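Local atomic coordinates of putative pectin lyase (Geobacillus virus E2, PDB entry 7CHU), a protein that is a tailspike protein of a thermophilic bacteriophage, probably serving in host recognition and invasion through a pectate lyase-like beta-helix that may act on surface polysaccharides. Residues K192-R198 and E215-N221; D248-L254 and R277-Q283; S266-S272 and T304-D310. All blocks are in the same frame, centred on the assembly; numbering follows the deposited sequence.

In the fold
Three pairings of successive coils in one parallel beta-helix make up the set. Contact 1 closes before contact 2 opens, and their centres lie about 10 Å apart; strands 220-228 and 251-256 run side by side, and Thr220 O lies 2.9 Å from Leu254 N, probably hydrogen-bonded. Contacts 2 and 3 alternate along the chain, with centres about 13 Å apart, and are joined by the salt bridge from Arg278 to Asp310. Contact 1 and contact 3 are about 19 Å apart between centres and do not touch. Contacts 1 and 2 lie where the coils also meet a second subunit of the trimer, while contact 3 is internal to one chain.

Contact 1: residues K192-R198 and E215-N221; sequences KKISLGR and EEVWDTN
Lys193 NZ meets Glu216 OE1 at 2.8 Å in a salt bridge, approaching the syn side of the carboxylate from 29° out of its plane. Next to it, the extended chains of Lys192 and Glu215 run alongside each other and end in a second, longer bridge, NZ of Lys192 to OE1 of Glu215 at 3.3 Å; water 1 joins the same NZ to Glu215 OE2, which Tyr213 OH also binds. At the far end the amide of Asn221 stacks on the Arg198 guanidinium, with ND2 of Asn221 3.5 Å from CZ of Arg198 and the planes 22° apart. Arg198 folds back at chi2 (-62°), which brings NH1 to the carbonyl oxygen of its own neighbour Gly197. That oxygen also accepts from Asn221 N, the two donors arriving from opposite faces. Between these ends, Trp218 N binds Ile194 O at 2.9 Å in an almost straight bond, and Thr220 OG1 receives Gly197 N at 3.1 Å while giving its own proton to Trp218 O. In the second shell Arg168 holds Glu216 and Ser195 and makes a cation-pi contact with Trp218, while Asp201 of the second subunit pairs with Arg198. The two segments form one corner of the coil stack: strand 169-175 packs against Ile194 and Leu196, and strand 251-256 against Val217 and Asn221.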
loop_
_atom_site.group_PDB
_atom_site.type_symbol
_atom_site.label_atom_id
_atom_site.label_comp_id
_atom_site.label_asym_id
_atom_site.label_seq_id
_atom_site.Cartn_x
_atom_site.Cartn_y
_atom_site.Cartn_z
ATOM N N LYS A 192 24.118 9.437 0.629
ATOM C CA LYS A 192 24.356 10.684 -0.089
ATOM C C LYS A 192 24.657 10.386 -1.545
ATOM O O LYS A 192 25.513 9.544 -1.829
ATOM C CB LYS A 192 25.526 11.470 0.523
ATOM C CG LYS A 192 25.856 12.768 -0.229
ATOM C CD LYS A 192 26.816 13.630 0.566
ATOM C CE LYS A 192 27.149 14.906 -0.183
ATOM N NZ LYS A 192 27.929 15.850 0.690
ATOM N N LYS A 193 23.965 11.085 -2.445
ATOM C CA LYS A 193 24.182 10.985 -3.894
ATOM C C LYS A 193 24.012 9.545 -4.374
ATOM O O LYS A 193 24.809 9.007 -5.153
ATOM C CB LYS A 193 25.542 11.564 -4.289
ATOM C CG LYS A 193 25.543 13.095 -4.264
ATOM C CD LYS A 193 26.933 13.646 -4.605
ATOM C CE LYS A 193 27.008 15.151 -4.413
ATOM N NZ LYS A 193 26.173 15.843 -5.414
ATOM N N ILE A 194 22.946 8.918 -3.891
ATOM C CA ILE A 194 22.637 7.526 -4.179
ATOM C C ILE A 194 21.438 7.495 -5.110
ATOM O O ILE A 194 20.522 8.315 -4.978
ATOM C CB ILE A 194 22.344 6.754 -2.878
ATOM C CG1 ILE A 194 23.614 6.560 -2.062
ATOM C CG2 ILE A 194 21.639 5.434 -3.143
ATOM C CD1 ILE A 194 23.297 5.890 -0.723
ATOM N N SER A 195 21.442 6.557 -6.048
ATOM C CA SER A 195 20.289 6.293 -6.902
ATOM C C SER A 195 19.902 4.830 -6.778
ATOM O O SER A 195 20.770 3.957 -6.625
ATOM C CB SER A 195 20.581 6.605 -8.379
ATOM O OG SER A 195 20.621 7.995 -8.610
ATOM N N LEU A 196 18.597 4.566 -6.856
ATOM C CA LEU A 196 18.081 3.199 -6.999
ATOM C C LEU A 196 18.509 2.298 -5.839
ATOM O O LEU A 196 18.812 1.117 -6.024
ATOM C CB LEU A 196 18.489 2.608 -8.344
ATOM C CG LEU A 196 17.770 3.301 -9.509
ATOM C CD1 LEU A 196 18.604 3.410 -10.792
ATOM C CD2 LEU A 196 16.479 2.581 -9.771
ATOM N N GLY A 197 18.505 2.858 -4.630
ATOM C CA GLY A 197 18.741 2.058 -3.445
ATOM C C GLY A 197 17.557 1.160 -3.123
ATOM O O GLY A 197 16.397 1.479 -3.417
ATOM N N ARG A 198 17.869 0.015 -2.514
ATOM C CA ARG A 198 16.869 -0.973 -2.108
ATOM C C ARG A 198 17.174 -1.429 -0.683
ATOM O O ARG A 198 18.133 -2.169 -0.459
ATOM C CB ARG A 198 16.862 -2.173 -3.064
ATOM C CG ARG A 198 16.392 -1.856 -4.503
ATOM C CD ARG A 198 14.968 -1.361 -4.528
ATOM N NE ARG A 198 14.368 -1.300 -5.863
ATOM C CZ ARG A 198 14.261 -0.195 -6.594
ATOM N NH1 ARG A 198 14.728 0.983 -6.136
ATOM N NH2 ARG A 198 13.671 -0.252 -7.787
ATOM N N GLU A 215 20.890 12.702 1.927
ATOM C CA GLU A 215 21.196 13.937 1.213
ATOM C C GLU A 215 21.290 13.643 -0.273
ATOM O O GLU A 215 22.117 12.829 -0.687
ATOM C CB GLU A 215 22.507 14.563 1.699
ATOM C CG GLU A 215 22.874 15.803 0.886
ATOM C CD GLU A 215 24.221 16.424 1.306
ATOM O OE1 GLU A 215 24.883 17.050 0.450
ATOM O OE2 GLU A 215 24.607 16.295 2.490
ATOM N N GLU A 216 20.446 14.296 -1.060
ATOM C CA GLU A 216 20.413 14.147 -2.508
ATOM C C GLU A 216 20.336 12.679 -2.930
ATOM O O GLU A 216 21.163 12.177 -3.693
ATOM C CB GLU A 216 21.616 14.847 -3.155
ATOM C CG GLU A 216 21.346 15.198 -4.620
ATOM C CD GLU A 216 22.617 15.545 -5.387
ATOM O OE1 GLU A 216 23.479 16.282 -4.820
ATOM O OE2 GLU A 216 22.752 15.081 -6.551
ATOM N N VAL A 217 19.304 11.990 -2.447
ATOM C CA VAL A 217 19.102 10.576 -2.754
ATOM C C VAL A 217 17.868 10.445 -3.636
ATOM O O VAL A 217 16.826 11.048 -3.349
ATOM C CB VAL A 217 18.977 9.724 -1.481
ATOM C CG1 VAL A 217 18.537 8.303 -1.839
ATOM C CG2 VAL A 217 20.318 9.704 -0.754
ATOM N N TRP A 218 17.996 9.663 -4.709
ATOM C CA TRP A 218 16.967 9.503 -5.726
ATOM C C TRP A 218 16.480 8.060 -5.811
ATOM O O TRP A 218 17.277 7.116 -5.711
ATOM C CB TRP A 218 17.478 9.889 -7.104
ATOM C CG TRP A 218 18.066 11.244 -7.220
ATOM C CD1 TRP A 218 17.980 12.270 -6.316
ATOM C CD2 TRP A 218 18.795 11.753 -8.341
ATOM N NE1 TRP A 218 18.620 13.376 -6.808
ATOM C CE2 TRP A 218 19.147 13.079 -8.039
ATOM C CE3 TRP A 218 19.202 11.203 -9.562
ATOM C CZ2 TRP A 218 19.887 13.877 -8.919
ATOM C CZ3 TRP A 218 19.962 11.996 -10.437
ATOM C CH2 TRP A 218 20.288 13.312 -10.111
ATOM N N ASP A 219 15.180 7.894 -6.032
ATOM C CA ASP A 219 14.603 6.629 -6.524
ATOM C C ASP A 219 14.973 5.444 -5.636
ATOM O O ASP A 219 15.455 4.407 -6.098
ATOM C CB ASP A 219 15.028 6.366 -7.970
ATOM C CG ASP A 219 14.580 7.465 -8.942
ATOM O OD1 ASP A 219 13.363 7.672 -9.112
ATOM O OD2 ASP A 219 15.435 8.102 -9.595
ATOM N N THR A 220 14.745 5.595 -4.338
ATOM C CA THR A 220 15.169 4.593 -3.370
ATOM C C THR A 220 13.981 4.081 -2.562
ATOM O O THR A 220 13.208 4.873 -2.009
ATOM C CB THR A 220 16.270 5.219 -2.495
ATOM O OG1 THR A 220 17.398 5.424 -3.349
ATOM C CG2 THR A 220 16.668 4.328 -1.339
ATOM N N ASN A 221 13.826 2.755 -2.518
ATOM C CA ASN A 221 12.747 2.093 -1.789
ATOM C C ASN A 221 13.245 1.625 -0.430
ATOM O O ASN A 221 14.299 0.981 -0.330
ATOM C CB ASN A 221 12.204 0.881 -2.546
ATOM C CG ASN A 221 11.528 1.248 -3.836
ATOM O OD1 ASN A 221 11.180 2.404 -4.063
ATOM N ND2 ASN A 221 11.336 0.259 -4.696
HETATM O O HOH W 1 27.086 16.265 3.517
#

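Contact 2: residues D248-L254 and R277-Q283; sequences DNSNRLL and RRNGNNQ
The Arg252 guanidinium and the Gln283 amide lie side by side with their planes 87° apart, joined by water 2, which accepts from Arg252 NH1 and Gln283 NE2 at the guanidinium edge and donates to Asn281 O and to Asn281 OD1, which Tyr315 OH also binds. Leu254 CD1 sits over the centre of one guanidinium face, 3.6 Å above the plane. Three other amides connect the two segments. Asn249 keeps its CG between the backbone N and carbonyl carbon (chi1 75°), and from there ND2 of Asn249 reaches Arg278 O at 2.7 Å, with the acceptor close to the amide plane; its OD1 takes a bond from Asn251 ND2. In the other direction, Asn279 OD1 accepts Ser250 N at 3.0 Å, in the carbonyl plane. Asn282 lies alongside Leu253, and its OD1 receives Leu253 N at 2.8 Å on a lone pair, while its ND2 makes a weak bond to Ser250 O. Backbone bonds from Gly280 N to Ser250 O and from Gln283 N to Leu253 O (2.8 Å) complete the pairing. At the outer end Asp248 OD1 and Arg277 NH1 form a long salt bridge of 3.7 Å, with the oxygen well out of the guanidinium plane; Arg277 has its stronger polar partner in Ser247. Arg252 and Gln283 extend to Gly286 and Asn318 of the second subunit. Side-chain amides thus stand in for backbone partners where strand pairing is irregular, and the buried oxygens of Asn279 and Asn282 are satisfied by main-chain N-H groups; the outermost ion pair is an attraction of charges without a directed bond.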
loop_
_atom_site.group_PDB
_atom_site.type_symbol
_atom_site.label_atom_id
_atom_site.label_comp_id
_atom_site.label_asym_id
_atom_site.label_seq_id
_atom_site.Cartn_x
_atom_site.Cartn_y
_atom_site.Cartn_z
ATOM N N ASP A 248 21.014 19.482 -6.045
ATOM C CA ASP A 248 19.768 18.969 -6.579
ATOM C C ASP A 248 18.813 18.734 -5.415
ATOM O O ASP A 248 18.719 19.589 -4.527
ATOM C CB ASP A 248 20.013 17.704 -7.415
ATOM C CG ASP A 248 18.832 17.374 -8.306
ATOM O OD1 ASP A 248 18.674 17.999 -9.381
ATOM O OD2 ASP A 248 18.013 16.530 -7.881
ATOM N N ASN A 249 18.136 17.590 -5.359
ATOM C CA ASN A 249 17.223 17.364 -4.246
ATOM C C ASN A 249 17.205 15.889 -3.890
ATOM O O ASN A 249 17.832 15.066 -4.554
ATOM C CB ASN A 249 15.818 17.879 -4.581
ATOM C CG ASN A 249 15.062 16.977 -5.561
ATOM O OD1 ASN A 249 15.605 16.011 -6.090
ATOM N ND2 ASN A 249 13.786 17.300 -5.804
ATOM N N SER A 250 16.460 15.553 -2.841
ATOM C CA SER A 250 16.073 14.168 -2.612
ATOM C C SER A 250 14.673 13.983 -3.183
ATOM O O SER A 250 13.797 14.820 -2.965
ATOM C CB SER A 250 16.090 13.827 -1.120
ATOM O OG SER A 250 17.428 13.686 -0.635
ATOM N N ASN A 251 14.464 12.900 -3.923
ATOM C CA ASN A 251 13.165 12.674 -4.536
ATOM C C ASN A 251 12.952 11.176 -4.733
ATOM O O ASN A 251 13.910 10.395 -4.806
ATOM C CB ASN A 251 13.035 13.445 -5.865
ATOM C CG ASN A 251 13.911 12.878 -6.945
ATOM O OD1 ASN A 251 13.572 11.857 -7.532
ATOM N ND2 ASN A 251 15.069 13.516 -7.193
ATOM N N ARG A 252 11.680 10.783 -4.790
ATOM C CA ARG A 252 11.294 9.382 -4.975
ATOM C C ARG A 252 11.910 8.471 -3.911
ATOM O O ARG A 252 12.331 7.346 -4.195
ATOM C CB ARG A 252 11.642 8.912 -6.387
ATOM C CG ARG A 252 10.687 9.452 -7.446
ATOM C CD ARG A 252 9.275 8.855 -7.259
ATOM N NE ARG A 252 9.284 7.415 -7.477
ATOM C CZ ARG A 252 8.232 6.614 -7.304
ATOM N NH1 ARG A 252 7.069 7.122 -6.926
ATOM N NH2 ARG A 252 8.342 5.300 -7.537
ATOM N N LEU A 253 11.987 8.964 -2.681
ATOM C CA LEU A 253 12.226 8.118 -1.518
ATOM C C LEU A 253 10.895 7.505 -1.090
ATOM O O LEU A 253 9.978 8.243 -0.712
ATOM C CB LEU A 253 12.806 8.926 -0.360
ATOM C CG LEU A 253 14.106 9.734 -0.553
ATOM C CD1 LEU A 253 14.362 10.599 0.671
ATOM C CD2 LEU A 253 15.241 8.794 -0.763
ATOM N N LEU A 254 10.790 6.176 -1.116
ATOM C CA LEU A 254 9.544 5.483 -0.780
ATOM C C LEU A 254 9.740 4.699 0.508
ATOM O O LEU A 254 10.441 3.682 0.518
ATOM C CB LEU A 254 9.099 4.558 -1.913
ATOM C CG LEU A 254 8.142 5.202 -2.932
ATOM C CD1 LEU A 254 8.779 6.350 -3.753
ATOM C CD2 LEU A 254 7.502 4.173 -3.876
ATOM N N ARG A 277 16.233 23.787 -5.531
ATOM C CA ARG A 277 15.503 22.581 -5.897
ATOM C C ARG A 277 15.029 21.880 -4.634
ATOM O O ARG A 277 15.840 21.332 -3.877
ATOM C CB ARG A 277 16.390 21.681 -6.736
ATOM C CG ARG A 277 16.603 22.234 -8.112
ATOM C CD ARG A 277 17.700 21.490 -8.845
ATOM N NE ARG A 277 17.875 22.081 -10.163
ATOM C CZ ARG A 277 18.960 21.963 -10.921
ATOM N NH1 ARG A 277 20.014 21.267 -10.491
ATOM N NH2 ARG A 277 18.988 22.562 -12.106
ATOM N N ARG A 278 13.724 21.920 -4.399
ATOM C CA ARG A 278 13.170 21.416 -3.154
ATOM C C ARG A 278 12.971 19.903 -3.221
ATOM O O ARG A 278 12.794 19.330 -4.298
ATOM C CB ARG A 278 11.847 22.123 -2.843
ATOM C CG ARG A 278 12.010 23.657 -2.695
ATOM C CD ARG A 278 10.660 24.385 -2.733
ATOM N NE ARG A 278 9.645 23.668 -1.954
ATOM C CZ ARG A 278 9.593 23.621 -0.619
ATOM N NH1 ARG A 278 10.486 24.271 0.114
ATOM N NH2 ARG A 278 8.639 22.910 -0.009
ATOM N N ASN A 279 13.057 19.263 -2.054
ATOM C CA ASN A 279 12.723 17.855 -1.933
ATOM C C ASN A 279 11.328 17.620 -2.492
ATOM O O ASN A 279 10.409 18.433 -2.299
ATOM C CB ASN A 279 12.812 17.409 -0.467
ATOM C CG ASN A 279 14.252 17.484 0.074
ATOM O OD1 ASN A 279 15.211 17.143 -0.623
ATOM N ND2 ASN A 279 14.397 17.916 1.314
ATOM N N GLY A 280 11.167 16.520 -3.213
ATOM C CA GLY A 280 9.891 16.294 -3.872
ATOM C C GLY A 280 9.591 14.833 -4.118
ATOM O O GLY A 280 10.492 13.998 -4.225
ATOM N N ASN A 281 8.295 14.535 -4.217
ATOM C CA ASN A 281 7.837 13.239 -4.710
ATOM C C ASN A 281 8.340 12.080 -3.852
ATOM O O ASN A 281 8.620 10.991 -4.343
ATOM C CB ASN A 281 8.224 13.051 -6.174
ATOM C CG ASN A 281 7.058 13.299 -7.090
ATOM O OD1 ASN A 281 6.085 12.519 -7.105
ATOM N ND2 ASN A 281 7.120 14.396 -7.845
ATOM N N ASN A 282 8.401 12.299 -2.552
ATOM C CA ASN A 282 8.714 11.239 -1.613
ATOM C C ASN A 282 7.434 10.717 -0.982
ATOM O O ASN A 282 6.437 11.431 -0.923
ATOM C CB ASN A 282 9.675 11.776 -0.580
ATOM C CG ASN A 282 10.899 12.367 -1.245
ATOM O OD1 ASN A 282 11.661 11.627 -1.874
ATOM N ND2 ASN A 282 11.060 13.702 -1.171
ATOM N N GLN A 283 7.459 9.464 -0.519
ATOM C CA GLN A 283 6.228 8.789 -0.129
ATOM C C GLN A 283 6.402 8.070 1.198
ATOM O O GLN A 283 7.475 7.530 1.486
ATOM C CB GLN A 283 5.786 7.778 -1.197
ATOM C CG GLN A 283 5.611 8.373 -2.594
ATOM C CD GLN A 283 4.574 7.635 -3.421
ATOM O OE1 GLN A 283 3.845 6.776 -2.903
ATOM N NE2 GLN A 283 4.481 7.979 -4.706
HETATM O O HOH W 2 6.500 9.834 -5.838
#

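Contact 3: residues S266-S272 and T304-D310; sequences SHVYFDS and TPHMYLD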
loop_
_atom_site.group_PDB
_atom_site.type_symbol
_atom_site.label_atom_id
_atom_site.label_comp_id
_atom_site.label_asym_id
_atom_site.label_seq_id
_atom_site.Cartn_x
_atom_site.Cartn_y
_atom_site.Cartn_z
ATOM N N SER A 266 12.323 14.973 15.694
ATOM C CA SER A 266 11.219 14.587 14.820
ATOM C C SER A 266 11.452 13.194 14.230
ATOM O O SER A 266 12.589 12.790 13.989
ATOM C CB SER A 266 11.073 15.613 13.704
ATOM O OG SER A 266 10.465 16.800 14.213
ATOM N N HIS A 267 10.363 12.463 13.942
ATOM C CA HIS A 267 10.545 11.192 13.248
ATOM C C HIS A 267 11.139 11.415 11.869
ATOM O O HIS A 267 12.098 10.740 11.472
ATOM C CB HIS A 267 9.229 10.425 13.124
ATOM C CG HIS A 267 8.673 9.985 14.439
ATOM N ND1 HIS A 267 9.386 9.209 15.332
ATOM C CD2 HIS A 267 7.480 10.242 15.027
ATOM C CE1 HIS A 267 8.648 8.997 16.410
ATOM N NE2 HIS A 267 7.491 9.616 16.252
ATOM N N VAL A 268 10.556 12.333 11.114
ATOM C CA VAL A 268 10.959 12.629 9.748
ATOM C C VAL A 268 11.103 14.137 9.649
ATOM O O VAL A 268 10.166 14.867 9.984
ATOM C CB VAL A 268 9.918 12.134 8.731
ATOM C CG1 VAL A 268 10.210 12.702 7.353
ATOM C CG2 VAL A 268 9.880 10.610 8.708
ATOM N N TYR A 269 12.274 14.605 9.208
ATOM C CA TYR A 269 12.539 16.033 9.053
ATOM C C TYR A 269 13.024 16.277 7.627
ATOM O O TYR A 269 14.104 15.808 7.257
ATOM C CB TYR A 269 13.588 16.499 10.075
ATOM C CG TYR A 269 13.721 17.992 10.167
ATOM C CD1 TYR A 269 14.402 18.697 9.183
ATOM C CD2 TYR A 269 13.145 18.704 11.225
ATOM C CE1 TYR A 269 14.545 20.080 9.237
ATOM C CE2 TYR A 269 13.274 20.096 11.301
ATOM C CZ TYR A 269 13.986 20.773 10.307
ATOM O OH TYR A 269 14.121 22.138 10.340
ATOM N N PHE A 270 12.215 16.964 6.816
ATOM C CA PHE A 270 12.616 17.358 5.473
ATOM C C PHE A 270 13.245 18.743 5.550
ATOM O O PHE A 270 12.717 19.635 6.220
ATOM C CB PHE A 270 11.437 17.395 4.499
ATOM C CG PHE A 270 11.024 16.047 3.978
ATOM C CD1 PHE A 270 11.602 15.508 2.836
ATOM C CD2 PHE A 270 10.042 15.331 4.618
ATOM C CE1 PHE A 270 11.204 14.265 2.345
ATOM C CE2 PHE A 270 9.604 14.103 4.123
ATOM C CZ PHE A 270 10.180 13.561 3.001
ATOM N N ASP A 271 14.380 18.911 4.877
ATOM C CA ASP A 271 15.115 20.174 4.860
ATOM C C ASP A 271 15.393 20.497 3.397
ATOM O O ASP A 271 16.115 19.755 2.730
ATOM C CB ASP A 271 16.400 20.039 5.678
ATOM C CG ASP A 271 17.269 21.298 5.667
ATOM O OD1 ASP A 271 17.007 22.265 4.907
ATOM O OD2 ASP A 271 18.256 21.287 6.435
ATOM N N SER A 272 14.767 21.556 2.880
ATOM C CA SER A 272 14.940 21.957 1.486
ATOM C C SER A 272 15.729 23.256 1.377
ATOM O O SER A 272 15.658 23.938 0.346
ATOM C CB SER A 272 13.592 22.106 0.781
ATOM O OG SER A 272 13.009 20.843 0.445
ATOM N N THR A 304 8.403 19.011 18.999
ATOM C CA THR A 304 8.824 18.955 17.608
ATOM C C THR A 304 7.805 18.112 16.848
ATOM O O THR A 304 7.218 17.188 17.424
ATOM C CB THR A 304 10.245 18.364 17.501
ATOM O OG1 THR A 304 10.770 18.538 16.177
ATOM C CG2 THR A 304 10.259 16.888 17.890
ATOM N N PRO A 305 7.533 18.424 15.589
ATOM C CA PRO A 305 6.495 17.676 14.876
ATOM C C PRO A 305 6.936 16.248 14.601
ATOM O O PRO A 305 8.133 15.941 14.558
ATOM C CB PRO A 305 6.304 18.472 13.581
ATOM C CG PRO A 305 7.603 19.197 13.394
ATOM C CD PRO A 305 8.098 19.508 14.775
ATOM N N HIS A 306 5.942 15.357 14.487
ATOM C CA HIS A 306 6.237 13.984 14.087
ATOM C C HIS A 306 6.827 13.968 12.692
ATOM O O HIS A 306 7.780 13.235 12.430
ATOM C CB HIS A 306 4.987 13.085 14.136
ATOM C CG HIS A 306 4.701 12.498 15.490
ATOM N ND1 HIS A 306 5.167 13.057 16.659
ATOM C CD2 HIS A 306 4.009 11.389 15.858
ATOM C CE1 HIS A 306 4.760 12.331 17.688
ATOM N NE2 HIS A 306 4.065 11.306 17.228
ATOM N N MET A 307 6.291 14.788 11.788
ATOM C CA MET A 307 6.871 14.949 10.457
ATOM C C MET A 307 6.989 16.436 10.166
ATOM O O MET A 307 5.972 17.137 10.146
ATOM C CB MET A 307 6.009 14.266 9.386
ATOM C CG MET A 307 6.499 14.566 7.958
ATOM S SD MET A 307 5.522 13.779 6.663
ATOM C CE MET A 307 5.817 12.052 7.034
ATOM N N TYR A 308 8.213 16.928 9.933
ATOM C CA TYR A 308 8.407 18.286 9.416
ATOM C C TYR A 308 8.584 18.194 7.910
ATOM O O TYR A 308 9.564 17.616 7.439
ATOM C CB TYR A 308 9.614 18.990 10.042
ATOM C CG TYR A 308 9.875 20.331 9.406
ATOM C CD1 TYR A 308 8.962 21.380 9.557
ATOM C CD2 TYR A 308 11.016 20.554 8.638
ATOM C CE1 TYR A 308 9.173 22.616 8.966
ATOM C CE2 TYR A 308 11.243 21.787 8.043
ATOM C CZ TYR A 308 10.319 22.818 8.208
ATOM O OH TYR A 308 10.545 24.044 7.619
ATOM N N LEU A 309 7.629 18.723 7.151
ATOM C CA LEU A 309 7.579 18.513 5.701
ATOM C C LEU A 309 7.901 19.806 4.945
ATOM O O LEU A 309 7.021 20.443 4.373
ATOM C CB LEU A 309 6.210 17.972 5.332
ATOM C CG LEU A 309 5.893 17.585 3.895
ATOM C CD1 LEU A 309 7.119 16.951 3.295
ATOM C CD2 LEU A 309 4.674 16.617 3.851
ATOM N N ASP A 310 9.193 20.181 4.920
ATOM C CA ASP A 310 9.680 21.213 3.995
ATOM C C ASP A 310 9.997 20.534 2.664
ATOM O O ASP A 310 11.151 20.233 2.329
ATOM C CB ASP A 310 10.891 21.941 4.572
ATOM C CG ASP A 310 11.452 23.027 3.638
ATOM O OD1 ASP A 310 10.735 23.549 2.739
ATOM O OD2 ASP A 310 12.643 23.358 3.818
#
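Tyr308 sets the CD2 corner of its ring over the centre of the Tyr269 ring, with Tyr308 CD2 3.4 Å from Tyr269 CZ. The planes are inclined by 36°, so one side of the Tyr308 ring dips onto its neighbour while the other tilts off. Both side chains leave the backbone with CG anti to N (chi1 175° for Tyr308), which lays them alongside each other on one face of the pairing. On the other face Val268 CG1 rests against Met307 CG at 4.2 Å, and the methyl CD1 of Leu309 fits obliquely against the Phe270 ring, 3.6 Å from Phe270 CD2. Nearer the start of the segments the rings of His267 and His306 are edge-to-face: CD2 of His267 points at the face of His306, off its centre, with the planes at 81°. Ser266 tucks its hydroxyl into the bend at Thr304-Pro305, where OG of Ser266 donates to Pro305 O in a very short bond and also lies close to the hydroxyl of Thr304. At the opposite end Ser272 fits against Asp310: Ser272 N donates to Asp310 OD2 (2.9 Å) from above the carboxylate plane, and Ser272 OG to Asp310 O (2.7 Å); Arg278 pairs with the other carboxylate oxygen. Phe284 and Phe289 pack beneath Val268 and Met307, and Tyr241 and His238 continue the row of rings beyond Tyr269. In-register parallel strands, with like residues stacked from coil to coil around a packed interior, are the hallmark of the right-handed parallel beta-helix of the pectate lyase-like family.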